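Local coordinates for protein mucin-like protocadherin (Homo sapiens, PDB 6OAE) that probably acts as an intermicrovillar adhesion molecule, forming calcium-dependent heterophilic complexes with CDHR2 that control the packing of microvilli on epithelial cells, at residues V36-L41 / L68-L73; Y138-M143 / M175-L180. One frame throughout, in Å; residues are numbered along the deposited sequence.

Interaction 1: V36-L41 / L68-L73; sequences VTLGAL and LEAQLL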
ATOM      1  N   VAL A  36      18.551  30.722  12.664  1.00 37.38           N
ATOM      2  CA  VAL A  36      18.139  29.286  12.656  1.00 35.25           C
ATOM      3  C   VAL A  36      18.431  28.715  11.269  1.00 35.01           C
ATOM      4  O   VAL A  36      18.099  29.372  10.283  1.00 36.74           O
ATOM      5  CB  VAL A  36      16.672  29.082  13.087  1.00 33.98           C
ATOM      6  CG1 VAL A  36      15.670  29.714  12.118  1.00 33.49           C
ATOM      7  CG2 VAL A  36      16.366  27.603  13.314  1.00 31.79           C
ATOM      8  N   THR A  37      19.038  27.537  11.232  1.00 33.48           N
ATOM      9  CA  THR A  37      19.400  26.783  10.019  1.00 34.97           C
ATOM     10  C   THR A  37      19.056  25.320  10.254  1.00 34.37           C
ATOM     11  O   THR A  37      18.897  24.944  11.438  1.00 35.78           O
ATOM     12  CB  THR A  37      20.889  26.965   9.700  1.00 37.55           C
ATOM     13  OG1 THR A  37      21.627  26.408  10.785  1.00 37.84           O
ATOM     14  CG2 THR A  37      21.277  28.414   9.495  1.00 37.89           C
ATOM     15  N   LEU A  38      18.939  24.530   9.189  1.00 34.11           N
ATOM     16  CA  LEU A  38      18.703  23.069   9.294  1.00 33.79           C
ATOM     17  C   LEU A  38      20.021  22.415   9.694  1.00 35.87           C
ATOM     18  O   LEU A  38      21.051  22.798   9.110  1.00 36.16           O
ATOM     19  CB  LEU A  38      18.183  22.495   7.965  1.00 33.50           C
ATOM     20  CG  LEU A  38      16.731  22.828   7.631  1.00 32.23           C
ATOM     21  CD1 LEU A  38      16.367  22.335   6.233  1.00 32.69           C
ATOM     22  CD2 LEU A  38      15.778  22.227   8.660  1.00 31.01           C
ATOM     23  N   GLY A  39      19.974  21.500  10.664  1.00 35.14           N
ATOM     24  CA  GLY A  39      21.105  20.650  11.072  1.00 37.19           C
ATOM     25  C   GLY A  39      21.163  19.373  10.254  1.00 38.09           C
ATOM     26  O   GLY A  39      20.189  19.072   9.506  1.00 38.66           O
ATOM     27  N   ALA A  40      22.260  18.629  10.390  1.00 38.73           N
ATOM     28  CA  ALA A  40      22.576  17.429   9.583  1.00 38.70           C
ATOM     29  C   ALA A  40      21.764  16.208  10.026  1.00 37.89           C
ATOM     30  O   ALA A  40      21.825  15.217   9.298  1.00 37.28           O
ATOM     31  CB  ALA A  40      24.057  17.143   9.629  1.00 39.81           C
ATOM     32  N   LEU A  41      21.039  16.243  11.154  1.00 38.55           N
ATOM     33  CA  LEU A  41      20.102  15.136  11.521  1.00 39.26           C
ATOM     34  C   LEU A  41      18.757  15.312  10.791  1.00 35.40           C
ATOM     35  O   LEU A  41      17.950  14.390  10.865  1.00 36.06           O
ATOM     36  CB  LEU A  41      19.910  15.041  13.041  1.00 42.94           C
ATOM     37  CG  LEU A  41      21.030  14.321  13.809  1.00 46.83           C
ATOM     38  CD1 LEU A  41      20.634  14.125  15.273  1.00 47.43           C
ATOM     39  CD2 LEU A  41      21.388  12.977  13.177  1.00 47.19           C
ATOM     40  N   LEU A  68       9.447  12.379   8.535  1.00 24.68           N
ATOM     41  CA  LEU A  68      10.438  13.384   8.089  1.00 24.24           C
ATOM     42  C   LEU A  68      10.780  14.200   9.328  1.00 25.56           C
ATOM     43  O   LEU A  68       9.840  14.567  10.049  1.00 24.22           O
ATOM     44  CB  LEU A  68       9.849  14.238   6.963  1.00 24.09           C
ATOM     45  CG  LEU A  68       9.128  13.469   5.850  1.00 24.34           C
ATOM     46  CD1 LEU A  68       8.518  14.431   4.832  1.00 24.79           C
ATOM     47  CD2 LEU A  68      10.065  12.502   5.168  1.00 24.31           C
ATOM     48  N   GLU A  69      12.064  14.445   9.559  1.00 25.61           N
ATOM     49  CA  GLU A  69      12.581  15.157  10.741  1.00 27.97           C
ATOM     50  C   GLU A  69      13.360  16.386  10.282  1.00 26.06           C
ATOM     51  O   GLU A  69      14.167  16.272   9.369  1.00 25.51           O
ATOM     52  CB  GLU A  69      13.437  14.178  11.558  1.00 31.48           C
ATOM     53  CG  GLU A  69      14.248  14.830  12.659  1.00 35.82           C
ATOM     54  CD  GLU A  69      14.775  13.855  13.701  1.00 38.18           C
ATOM     55  OE1 GLU A  69      14.822  14.235  14.893  1.00 43.42           O
ATOM     56  OE2 GLU A  69      15.129  12.718  13.320  1.00 41.91           O
ATOM     57  N   ALA A  70      13.118  17.519  10.922  1.00 24.62           N
ATOM     58  CA  ALA A  70      13.882  18.761  10.737  1.00 24.01           C
ATOM     59  C   ALA A  70      14.583  19.046  12.056  1.00 24.97           C
ATOM     60  O   ALA A  70      13.885  19.066  13.098  1.00 23.85           O
ATOM     61  CB  ALA A  70      12.987  19.898  10.342  1.00 23.49           C
ATOM     62  N   GLN A  71      15.901  19.236  12.001  1.00 26.61           N
ATOM     63  CA  GLN A  71      16.715  19.678  13.168  1.00 27.61           C
ATOM     64  C   GLN A  71      16.928  21.168  12.984  1.00 27.28           C
ATOM     65  O   GLN A  71      17.578  21.539  11.997  1.00 30.39           O
ATOM     66  CB  GLN A  71      18.019  18.886  13.237  1.00 29.26           C
ATOM     67  CG  GLN A  71      18.933  19.333  14.374  1.00 30.90           C
ATOM     68  CD  GLN A  71      20.269  18.637  14.338  1.00 32.68           C
ATOM     69  OE1 GLN A  71      20.836  18.387  13.275  1.00 32.13           O
ATOM     70  NE2 GLN A  71      20.785  18.323  15.514  1.00 36.15           N
ATOM     71  N   LEU A  72      16.369  21.987  13.861  1.00 27.10           N
ATOM     72  CA  LEU A  72      16.505  23.456  13.810  1.00 28.66           C
ATOM     73  C   LEU A  72      17.635  23.809  14.760  1.00 31.57           C
ATOM     74  O   LEU A  72      17.476  23.526  15.957  1.00 31.06           O
ATOM     75  CB  LEU A  72      15.211  24.156  14.228  1.00 28.64           C
ATOM     76  CG  LEU A  72      13.917  23.643  13.597  1.00 29.77           C
ATOM     77  CD1 LEU A  72      12.813  24.659  13.772  1.00 28.82           C
ATOM     78  CD2 LEU A  72      14.102  23.298  12.136  1.00 29.90           C
ATOM     79  N   LEU A  73      18.711  24.376  14.221  1.00 33.78           N
ATOM     80  CA  LEU A  73      19.914  24.797  14.973  1.00 35.55           C
ATOM     81  C   LEU A  73      19.806  26.297  15.165  1.00 38.34           C
ATOM     82  O   LEU A  73      19.793  27.011  14.151  1.00 36.92           O
ATOM     83  CB  LEU A  73      21.182  24.436  14.191  1.00 36.17           C
ATOM     84  CG  LEU A  73      21.444  22.954  13.937  1.00 36.15           C
ATOM     85  CD1 LEU A  73      22.781  22.767  13.229  1.00 36.41           C
ATOM     86  CD2 LEU A  73      21.423  22.134  15.216  1.00 36.41           C
TER
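Thr37 and Leu73 form an antiparallel hydrogen-bonded pair at the edge of the four-stranded sheet of the first of the two cadherin repeats in this fragment (EC1), the Greek-key beta sandwich of this family. Thr37 N gives its hydrogen to Leu73 O at 3.1 Å, and the return bond, from Leu73 N to Thr37 O, is shorter (2.8 Å) and nearly straight at 173°. Two residues on, Gly39 N reaches Gln71 O at 2.7 Å, while the CA-H of Leu38 points at that same oxygen.

Toward Leu41 the chain turns, and there a side chain replaces the backbone as acceptor. Gln71 carries CG anti to its backbone N (chi1 177°) and stays extended beyond it, which brings OE1 up to Leu41 N at 3.0 Å. The donor sits above the amide carbonyl plane, 39° out of it. CB of Leu41 leans on the same amide, and Gly39 CA lies close to OE1; a side chain on Gly39 would run into that oxygen. The other end of the amide is held by Gln83, to which NE2 is hydrogen-bonded, so both ends of the group are fixed and its rotation is set. Ser42 OG accepts from Gln71 N and is also bonded to Gly39 O, tying the turn back to the inner strand.

The two faces differ in character. On one, Val36 lies alongside Leu72, and Leu38 touches Ala70 and Leu72 through its CD2 methyl; Phe47, Ile49 and Ile28 extend this apolar layer. On the other, Glu69 forms a salt bridge with Arg85 of strand 79-91, and Leu73 folds over the glycine, its CD1 pressed to within 3.5 Å of Gly39 CA.

Interaction 2: Y138-M143 / M175-L180; sequences YTLQEM and MTFWLL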
ATOM      1  N   TYR A 138     -10.641 -11.050  -2.687  1.00 21.71           N
ATOM      2  CA  TYR A 138     -10.612 -11.874  -3.913  1.00 21.04           C
ATOM      3  C   TYR A 138     -11.983 -12.453  -4.192  1.00 22.01           C
ATOM      4  O   TYR A 138     -12.661 -12.944  -3.252  1.00 21.60           O
ATOM      5  CB  TYR A 138      -9.613 -13.003  -3.752  1.00 20.33           C
ATOM      6  CG  TYR A 138      -8.197 -12.557  -3.561  1.00 19.79           C
ATOM      7  CD1 TYR A 138      -7.700 -12.268  -2.295  1.00 20.97           C
ATOM      8  CD2 TYR A 138      -7.342 -12.427  -4.648  1.00 20.48           C
ATOM      9  CE1 TYR A 138      -6.383 -11.865  -2.121  1.00 21.39           C
ATOM     10  CE2 TYR A 138      -6.023 -12.039  -4.483  1.00 21.89           C
ATOM     11  CZ  TYR A 138      -5.543 -11.756  -3.217  1.00 21.81           C
ATOM     12  OH  TYR A 138      -4.244 -11.354  -3.039  1.00 23.41           O
ATOM     13  N   THR A 139     -12.358 -12.414  -5.460  1.00 22.53           N
ATOM     14  CA  THR A 139     -13.642 -12.914  -5.983  1.00 23.50           C
ATOM     15  C   THR A 139     -13.362 -13.833  -7.154  1.00 23.19           C
ATOM     16  O   THR A 139     -12.522 -13.464  -7.987  1.00 23.25           O
ATOM     17  CB  THR A 139     -14.548 -11.757  -6.410  1.00 25.83           C
ATOM     18  OG1 THR A 139     -14.674 -10.934  -5.250  1.00 30.14           O
ATOM     19  CG2 THR A 139     -15.904 -12.243  -6.860  1.00 28.87           C
ATOM     20  N   LEU A 140     -14.060 -14.972  -7.217  1.00 23.46           N
ATOM     21  CA  LEU A 140     -13.978 -15.927  -8.345  1.00 23.77           C
ATOM     22  C   LEU A 140     -15.308 -15.868  -9.102  1.00 25.94           C
ATOM     23  O   LEU A 140     -16.384 -16.044  -8.440  1.00 24.72           O
ATOM     24  CB  LEU A 140     -13.702 -17.316  -7.786  1.00 24.51           C
ATOM     25  CG  LEU A 140     -13.258 -18.343  -8.819  1.00 24.96           C
ATOM     26  CD1 LEU A 140     -11.822 -18.086  -9.254  1.00 24.87           C
ATOM     27  CD2 LEU A 140     -13.417 -19.751  -8.257  1.00 25.37           C
ATOM     28  N   GLN A 141     -15.258 -15.591 -10.403  1.00 27.23           N
ATOM     29  CA  GLN A 141     -16.461 -15.505 -11.276  1.00 29.61           C
ATOM     30  C   GLN A 141     -16.319 -16.524 -12.409  1.00 28.61           C
ATOM     31  O   GLN A 141     -15.333 -16.444 -13.139  1.00 25.33           O
ATOM     32  CB  GLN A 141     -16.607 -14.085 -11.804  1.00 33.10           C
ATOM     33  CG  GLN A 141     -17.837 -13.888 -12.678  1.00 38.35           C
ATOM     34  CD  GLN A 141     -17.990 -12.474 -13.182  1.00 43.43           C
ATOM     35  OE1 GLN A 141     -18.634 -12.240 -14.209  1.00 49.83           O
ATOM     36  NE2 GLN A 141     -17.402 -11.517 -12.466  1.00 44.83           N
ATOM     37  N   GLU A 142     -17.267 -17.448 -12.542  1.00 28.91           N
ATOM     38  CA  GLU A 142     -17.194 -18.460 -13.624  1.00 31.28           C
ATOM     39  C   GLU A 142     -17.255 -17.729 -14.969  1.00 31.78           C
ATOM     40  O   GLU A 142     -18.029 -16.762 -15.101  1.00 29.28           O
ATOM     41  CB  GLU A 142     -18.254 -19.553 -13.504  1.00 32.28           C
ATOM     42  CG  GLU A 142     -19.679 -19.075 -13.586  1.00 34.10           C
ATOM     43  CD  GLU A 142     -20.672 -20.208 -13.444  1.00 35.64           C
ATOM     44  OE1 GLU A 142     -21.749 -20.098 -14.036  1.00 37.93           O
ATOM     45  OE2 GLU A 142     -20.354 -21.206 -12.753  1.00 34.56           O
ATOM     46  N   MET A 143     -16.416 -18.174 -15.895  1.00 34.03           N
ATOM     47  CA  MET A 143     -16.354 -17.706 -17.298  1.00 38.68           C
ATOM     48  C   MET A 143     -17.116 -18.717 -18.160  1.00 38.57           C
ATOM     49  O   MET A 143     -17.829 -18.288 -19.064  1.00 41.06           O
ATOM     50  CB  MET A 143     -14.901 -17.607 -17.756  1.00 41.82           C
ATOM     51  CG  MET A 143     -14.642 -16.459 -18.683  1.00 48.32           C
ATOM     52  SD  MET A 143     -13.182 -16.764 -19.689  1.00 56.14           S
ATOM     53  CE  MET A 143     -13.857 -17.917 -20.887  1.00 54.58           C
ATOM     54  N   MET A 175     -12.615 -25.740 -17.201  1.00 32.61           N
ATOM     55  CA  MET A 175     -13.367 -24.762 -16.372  1.00 31.81           C
ATOM     56  C   MET A 175     -12.528 -23.484 -16.347  1.00 31.23           C
ATOM     57  O   MET A 175     -11.350 -23.563 -15.950  1.00 30.04           O
ATOM     58  CB  MET A 175     -13.605 -25.262 -14.945  1.00 33.54           C
ATOM     59  CG  MET A 175     -14.803 -26.192 -14.835  1.00 37.19           C
ATOM     60  SD  MET A 175     -14.588 -27.626 -13.772  1.00 43.52           S
ATOM     61  CE  MET A 175     -13.152 -28.375 -14.525  1.00 39.75           C
ATOM     62  N   THR A 176     -13.094 -22.357 -16.769  1.00 28.22           N
ATOM     63  CA  THR A 176     -12.371 -21.065 -16.764  1.00 27.56           C
ATOM     64  C   THR A 176     -13.072 -20.094 -15.825  1.00 24.81           C
ATOM     65  O   THR A 176     -14.325 -20.057 -15.793  1.00 24.11           O
ATOM     66  CB  THR A 176     -12.173 -20.527 -18.179  1.00 29.15           C
ATOM     67  OG1 THR A 176     -11.448 -21.533 -18.882  1.00 30.84           O
ATOM     68  CG2 THR A 176     -11.391 -19.235 -18.206  1.00 30.76           C
ATOM     69  N   PHE A 177     -12.262 -19.332 -15.093  1.00 24.27           N
ATOM     70  CA  PHE A 177     -12.701 -18.335 -14.099  1.00 22.99           C
ATOM     71  C   PHE A 177     -12.006 -17.005 -14.338  1.00 23.33           C
ATOM     72  O   PHE A 177     -10.857 -17.001 -14.796  1.00 21.15           O
ATOM     73  CB  PHE A 177     -12.327 -18.772 -12.690  1.00 22.98           C
ATOM     74  CG  PHE A 177     -13.019 -20.019 -12.222  1.00 22.11           C
ATOM     75  CD1 PHE A 177     -14.305 -19.962 -11.730  1.00 21.45           C
ATOM     76  CD2 PHE A 177     -12.369 -21.237 -12.258  1.00 23.35           C
ATOM     77  CE1 PHE A 177     -14.940 -21.113 -11.277  1.00 23.12           C
ATOM     78  CE2 PHE A 177     -13.010 -22.391 -11.824  1.00 22.88           C
ATOM     79  CZ  PHE A 177     -14.298 -22.324 -11.331  1.00 22.67           C
ATOM     80  N   TRP A 178     -12.723 -15.936 -14.034  1.00 25.41           N
ATOM     81  CA  TRP A 178     -12.148 -14.600 -13.765  1.00 27.85           C
ATOM     82  C   TRP A 178     -11.816 -14.573 -12.275  1.00 25.18           C
ATOM     83  O   TRP A 178     -12.710 -14.916 -11.454  1.00 24.14           O
ATOM     84  CB  TRP A 178     -13.106 -13.468 -14.111  1.00 33.20           C
ATOM     85  CG  TRP A 178     -13.187 -13.141 -15.565  1.00 39.45           C
ATOM     86  CD1 TRP A 178     -12.197 -12.617 -16.345  1.00 41.19           C
ATOM     87  CD2 TRP A 178     -14.346 -13.284 -16.409  1.00 43.29           C
ATOM     88  NE1 TRP A 178     -12.654 -12.439 -17.626  1.00 44.28           N
ATOM     89  CE2 TRP A 178     -13.970 -12.836 -17.696  1.00 44.95           C
ATOM     90  CE3 TRP A 178     -15.655 -13.751 -16.207  1.00 45.24           C
ATOM     91  CZ2 TRP A 178     -14.864 -12.845 -18.775  1.00 47.70           C
ATOM     92  CZ3 TRP A 178     -16.535 -13.761 -17.272  1.00 47.50           C
ATOM     93  CH2 TRP A 178     -16.144 -13.314 -18.541  1.00 47.16           C
ATOM     94  N   LEU A 179     -10.590 -14.222 -11.953  1.00 23.58           N
ATOM     95  CA  LEU A 179     -10.152 -13.947 -10.574  1.00 23.40           C
ATOM     96  C   LEU A 179     -10.008 -12.434 -10.449  1.00 22.62           C
ATOM     97  O   LEU A 179      -9.204 -11.867 -11.201  1.00 22.99           O
ATOM     98  CB  LEU A 179      -8.833 -14.667 -10.307  1.00 23.23           C
ATOM     99  CG  LEU A 179      -8.300 -14.528  -8.883  1.00 23.25           C
ATOM    100  CD1 LEU A 179      -9.258 -15.100  -7.850  1.00 24.26           C
ATOM    101  CD2 LEU A 179      -6.955 -15.188  -8.787  1.00 23.73           C
ATOM    102  N   LEU A 180     -10.782 -11.822  -9.559  1.00 21.68           N
ATOM    103  CA  LEU A 180     -10.733 -10.364  -9.294  1.00 23.47           C
ATOM    104  C   LEU A 180     -10.079 -10.147  -7.948  1.00 22.20           C
ATOM    105  O   LEU A 180     -10.308 -10.950  -7.034  1.00 22.44           O
ATOM    106  CB  LEU A 180     -12.138  -9.767  -9.256  1.00 25.93           C
ATOM    107  CG  LEU A 180     -13.056 -10.137 -10.412  1.00 29.98           C
ATOM    108  CD1 LEU A 180     -14.403  -9.449 -10.242  1.00 32.62           C
ATOM    109  CD2 LEU A 180     -12.432  -9.768 -11.738  1.00 31.42           C
TER
HETATM  110  O   HOH W   1     -12.630  -9.093  -5.641  1.00 28.48           O
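Three groups converge on Leu180 O in the second cadherin repeat, a Greek-key beta sandwich: Thr139 N donates to it at 3.0 Å, water 1 gives it a weak bond, and the CA-H of Tyr138 points at it. The same water lies 2.8 Å from Thr139 OG1. The antiparallel ladder runs on to a second hydrogen-bonded pair, Gln141 with Trp178, and just past the edge strand Met143 N donates to Thr176 O at 2.8 Å.

The face bearing Leu140 and Leu179 packs against the sandwich interior. Leu140, with CG anti to the backbone N (chi1 -166°), sets its two methyls along Phe177: CD1 meets Phe177 CB, where the ring is attached, and CD2 lies over one face, 3.8 Å from the centroid and offset toward the rim, in a CH-pi contact. Phe151 and Ala147 also touch this phenyl group, and Leu153 touches Leu140. An alanine in place of Phe177 would remove the ring and is likely to leave Leu140 CD2 without its aromatic partner, opening a gap beside Phe151.

Across the sheet, Trp178 and Gln141 meet on the more exposed surface, where the glutamine amide lies near CE3 with its plane turned 62° from the indole. Met143 crosses the indole at about a right angle. Its CG stands almost on the normal of the six-membered ring, 3.4 Å from the centroid, and the sulfur lies farther out above that face in a Met-aromatic contact. Beside Thr176 the sulfur, Met143 SD, lies 3.4 Å from Thr176 CG2, and the bend at chi3 (77°) turns Met143 CE back toward the same methyl.

Interactions 1 and 2 come one after the other along the chain, in successive cadherin repeats on opposite sides of its centre. Their centres are 53 Å apart and their nearest atoms about 29 Å, so neither touches the other. Each joins the edge strand to its neighbour in its own four-stranded mixed sheet, both sheets ordered 1-4-3-2: edge strand 35-38 with 67-76, then edge strand 137-142 with 174-182. Between the sheets lie three calcium ions, bound by residues such as Asp95 and Asp131. The repeated scheme thus gives two similarly built sandwiches, with calcium at their junction, consistent with the elongated, calcium-dependent architecture of cadherins.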